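Local coordinates for protein putative glyoxalase (Bacillus halodurans C-125, PDB 3CT8) that binds zinc and is probably a glyoxalase-type metalloenzyme of the vicinal oxygen chelate superfamily, its substrate not established, at residues A[38-43]-A[101-106]. Residues are numbered along the deposited sequence; the frame is centred on the assembly and turned at random.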
ATOM      1  N   TRP A  38      -1.410 -12.730  -7.974  1.00 51.77           N
ATOM      2  CA  TRP A  38      -0.248 -12.238  -7.225  1.00 50.77           C
ATOM      3  C   TRP A  38       0.910 -13.196  -7.238  1.00 49.42           C
ATOM      4  O   TRP A  38       2.040 -12.791  -7.271  1.00 47.97           O
ATOM      5  CB  TRP A  38      -0.648 -11.810  -5.812  1.00 50.79           C
ATOM      6  CG  TRP A  38      -1.541 -10.613  -5.881  1.00 47.10           C
ATOM      7  CD1 TRP A  38      -2.909 -10.579  -5.756  1.00 47.35           C
ATOM      8  CD2 TRP A  38      -1.133  -9.285  -6.228  1.00 39.84           C
ATOM      9  NE1 TRP A  38      -3.361  -9.283  -5.916  1.00 46.82           N
ATOM     10  CE2 TRP A  38      -2.288  -8.470  -6.201  1.00 42.45           C
ATOM     11  CE3 TRP A  38       0.110  -8.689  -6.474  1.00 43.63           C
ATOM     12  CZ2 TRP A  38      -2.236  -7.081  -6.467  1.00 53.03           C
ATOM     13  CZ3 TRP A  38       0.167  -7.313  -6.732  1.00 47.89           C
ATOM     14  CH2 TRP A  38      -0.997  -6.524  -6.756  1.00 44.90           C
ATOM     15  N   ASP A  39       0.636 -14.480  -7.220  1.00 49.60           N
ATOM     16  CA  ASP A  39       1.739 -15.429  -7.269  1.00 50.54           C
ATOM     17  C   ASP A  39       2.503 -15.178  -8.565  1.00 51.81           C
ATOM     18  O   ASP A  39       3.755 -15.209  -8.613  1.00 50.63           O
ATOM     19  CB  ASP A  39       1.275 -16.887  -7.276  1.00 49.62           C
ATOM     20  CG  ASP A  39       0.947 -17.445  -5.892  1.00 50.03           C
ATOM     21  OD1 ASP A  39       1.090 -16.763  -4.848  1.00 46.05           O
ATOM     22  OD2 ASP A  39       0.569 -18.643  -5.880  1.00 45.96           O
ATOM     23  N   TRP A  40       1.713 -14.937  -9.619  1.00 53.00           N
ATOM     24  CA  TRP A  40       2.256 -14.738 -10.957  1.00 51.43           C
ATOM     25  C   TRP A  40       3.035 -13.449 -11.066  1.00 51.83           C
ATOM     26  O   TRP A  40       4.226 -13.423 -11.425  1.00 51.58           O
ATOM     27  CB  TRP A  40       1.188 -14.847 -12.083  1.00 52.04           C
ATOM     28  CG  TRP A  40       1.780 -14.321 -13.345  1.00 49.39           C
ATOM     29  CD1 TRP A  40       2.702 -14.932 -14.125  1.00 51.96           C
ATOM     30  CD2 TRP A  40       1.590 -13.004 -13.901  1.00 53.07           C
ATOM     31  NE1 TRP A  40       3.092 -14.092 -15.152  1.00 51.67           N
ATOM     32  CE2 TRP A  40       2.416 -12.905 -15.035  1.00 52.88           C
ATOM     33  CE3 TRP A  40       0.800 -11.906 -13.548  1.00 54.30           C
ATOM     34  CZ2 TRP A  40       2.467 -11.766 -15.816  1.00 48.57           C
ATOM     35  CZ3 TRP A  40       0.846 -10.784 -14.326  1.00 55.61           C
ATOM     36  CH2 TRP A  40       1.675 -10.725 -15.454  1.00 54.82           C
ATOM     37  N   LEU A  41       2.385 -12.367 -10.681  1.00 53.03           N
ATOM     38  CA  LEU A  41       3.031 -11.055 -10.792  1.00 51.78           C
ATOM     39  C   LEU A  41       4.246 -10.899  -9.893  1.00 50.08           C
ATOM     40  O   LEU A  41       5.315 -10.478 -10.327  1.00 49.41           O
ATOM     41  CB  LEU A  41       2.051  -9.922 -10.531  1.00 51.58           C
ATOM     42  CG  LEU A  41       2.685  -8.558 -10.839  1.00 52.73           C
ATOM     43  CD1 LEU A  41       3.137  -8.433 -12.330  1.00 46.30           C
ATOM     44  CD2 LEU A  41       1.713  -7.425 -10.440  1.00 53.16           C
ATOM     45  N   LEU A  42       4.050 -11.217  -8.628  1.00 49.76           N
ATOM     46  CA  LEU A  42       5.094 -11.084  -7.616  1.00 49.24           C
ATOM     47  C   LEU A  42       6.170 -12.079  -7.958  1.00 48.31           C
ATOM     48  O   LEU A  42       7.337 -11.875  -7.702  1.00 47.60           O
ATOM     49  CB  LEU A  42       4.549 -11.276  -6.196  1.00 49.67           C
ATOM     50  CG  LEU A  42       3.467 -10.244  -5.793  1.00 50.29           C
ATOM     51  CD1 LEU A  42       3.032 -10.370  -4.301  1.00 47.66           C
ATOM     52  CD2 LEU A  42       3.970  -8.780  -6.097  1.00 48.57           C
ATOM     53  N   GLY A  43       5.746 -13.128  -8.646  1.00 49.73           N
ATOM     54  CA  GLY A  43       6.642 -14.182  -9.096  1.00 47.39           C
ATOM     55  C   GLY A  43       7.519 -13.559 -10.167  1.00 48.11           C
ATOM     56  O   GLY A  43       8.734 -13.606 -10.109  1.00 49.00           O
ATOM     57  N   ASP A 101       7.205  -4.365 -21.315  1.00 49.44           N
ATOM     58  CA  ASP A 101       6.600  -4.917 -22.540  1.00 49.29           C
ATOM     59  C   ASP A 101       6.279  -6.393 -22.351  1.00 49.48           C
ATOM     60  O   ASP A 101       5.242  -6.894 -22.746  1.00 50.91           O
ATOM     61  CB  ASP A 101       7.511  -4.751 -23.775  1.00 49.56           C
ATOM     62  CG  ASP A 101       7.673  -3.311 -24.204  1.00 49.26           C
ATOM     63  OD1 ASP A 101       6.837  -2.456 -23.830  1.00 54.59           O
ATOM     64  OD2 ASP A 101       8.646  -3.038 -24.937  1.00 52.50           O
ATOM     65  N   GLU A 102       7.209  -7.091 -21.746  1.00 49.61           N
ATOM     66  CA  GLU A 102       7.050  -8.519 -21.502  1.00 49.45           C
ATOM     67  C   GLU A 102       5.847  -8.769 -20.639  1.00 49.59           C
ATOM     68  O   GLU A 102       5.038  -9.628 -20.940  1.00 49.95           O
ATOM     69  CB  GLU A 102       8.304  -9.085 -20.815  1.00 50.75           C
ATOM     70  CG  GLU A 102       8.198 -10.527 -20.327  1.00 54.62           C
ATOM     71  CD  GLU A 102       9.481 -11.028 -19.681  1.00 61.17           C
ATOM     72  OE1 GLU A 102      10.558 -10.902 -20.308  1.00 67.49           O
ATOM     73  OE2 GLU A 102       9.407 -11.576 -18.564  1.00 68.20           O
ATOM     74  N   LEU A 103       5.721  -7.991 -19.568  1.00 49.59           N
ATOM     75  CA  LEU A 103       4.601  -8.160 -18.627  1.00 49.50           C
ATOM     76  C   LEU A 103       3.264  -7.885 -19.290  1.00 49.14           C
ATOM     77  O   LEU A 103       2.269  -8.535 -18.999  1.00 49.44           O
ATOM     78  CB  LEU A 103       4.769  -7.271 -17.378  1.00 48.69           C
ATOM     79  CG  LEU A 103       5.882  -7.662 -16.379  1.00 51.19           C
ATOM     80  CD1 LEU A 103       6.126  -6.590 -15.308  1.00 42.64           C
ATOM     81  CD2 LEU A 103       5.540  -8.993 -15.734  1.00 50.35           C
ATOM     82  N   THR A 104       3.277  -6.914 -20.191  1.00 50.37           N
ATOM     83  CA  THR A 104       2.071  -6.477 -20.922  1.00 51.22           C
ATOM     84  C   THR A 104       1.556  -7.620 -21.783  1.00 53.02           C
ATOM     85  O   THR A 104       0.356  -7.927 -21.824  1.00 52.69           O
ATOM     86  CB  THR A 104       2.360  -5.256 -21.840  1.00 51.46           C
ATOM     87  OG1 THR A 104       2.767  -4.140 -21.042  1.00 45.76           O
ATOM     88  CG2 THR A 104       1.116  -4.841 -22.658  1.00 52.03           C
ATOM     89  N   GLN A 105       2.497  -8.245 -22.471  1.00 54.24           N
ATOM     90  CA  GLN A 105       2.180  -9.385 -23.325  1.00 55.23           C
ATOM     91  C   GLN A 105       1.647 -10.525 -22.501  1.00 54.29           C
ATOM     92  O   GLN A 105       0.682 -11.148 -22.905  1.00 53.54           O
ATOM     93  CB  GLN A 105       3.336  -9.817 -24.213  1.00 56.35           C
ATOM     94  CG  GLN A 105       3.334  -9.043 -25.501  1.00 64.81           C
ATOM     95  CD  GLN A 105       2.041  -9.258 -26.319  1.00 69.01           C
ATOM     96  OE1 GLN A 105       1.634  -8.391 -27.100  1.00 73.60           O
ATOM     97  NE2 GLN A 105       1.380 -10.397 -26.108  1.00 69.63           N
ATOM     98  N   LYS A 106       2.272 -10.778 -21.352  1.00 53.58           N
ATOM     99  CA  LYS A 106       1.810 -11.841 -20.445  1.00 55.35           C
ATOM    100  C   LYS A 106       0.425 -11.593 -19.968  1.00 56.30           C
ATOM    101  O   LYS A 106      -0.381 -12.508 -19.881  1.00 56.12           O
ATOM    102  CB  LYS A 106       2.681 -12.076 -19.188  1.00 56.15           C
ATOM    103  CG  LYS A 106       3.600 -13.250 -19.355  1.00 59.80           C
ATOM    104  CD  LYS A 106       4.752 -12.978 -20.258  1.00 59.68           C
ATOM    105  CE  LYS A 106       5.845 -12.338 -19.501  1.00 62.84           C
ATOM    106  NZ  LYS A 106       6.459 -13.310 -18.534  1.00 64.35           N
TER
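Helices 31-44 and 97-110 run nearly antiparallel here, at 163°, with the axes of 38-43 and 101-106 12.2 Å apart and L41 level with L103. At that spacing the backbones do not meet, and side chains bridge the gap. W40 does most of this. Its CG lies anti to the backbone N (chi1 167°), which sends the indole across to the second helix. CZ2, on the six-membered ring of the indole, comes 3.4 Å from CB of K106, a close fit, and the two side chains cross at a slant. The same CZ2 lies 4.1 Å from CD2 of L103. That methyl also meets CD1 of L41 at 4.2 Å, on the buried side of the pair. L41 and L103 rest in turn on V141 and I143 of strand 140-144, so the apolar cluster joins both helices to the sheet beneath. Helix 31-44 follows strand 21-28 and helix 97-110 follows strand 86-93, in a protein of the vicinal oxygen chelate superfamily. L41 is about 9 Å from the zinc ligand E142, side chain to side chain. The charged end of the contact belongs to K106. Its NZ forms its stronger salt bridge with OE2 of E44, at the end of helix 31-44, and that carboxylate also accepts a weak hydrogen bond from W40 NE1. The chain bends at chi2, chi3 and chi4, bringing NZ back to OE2 of E102, where it forms a salt bridge at 3.4 Å whose hydrogen bond is weak.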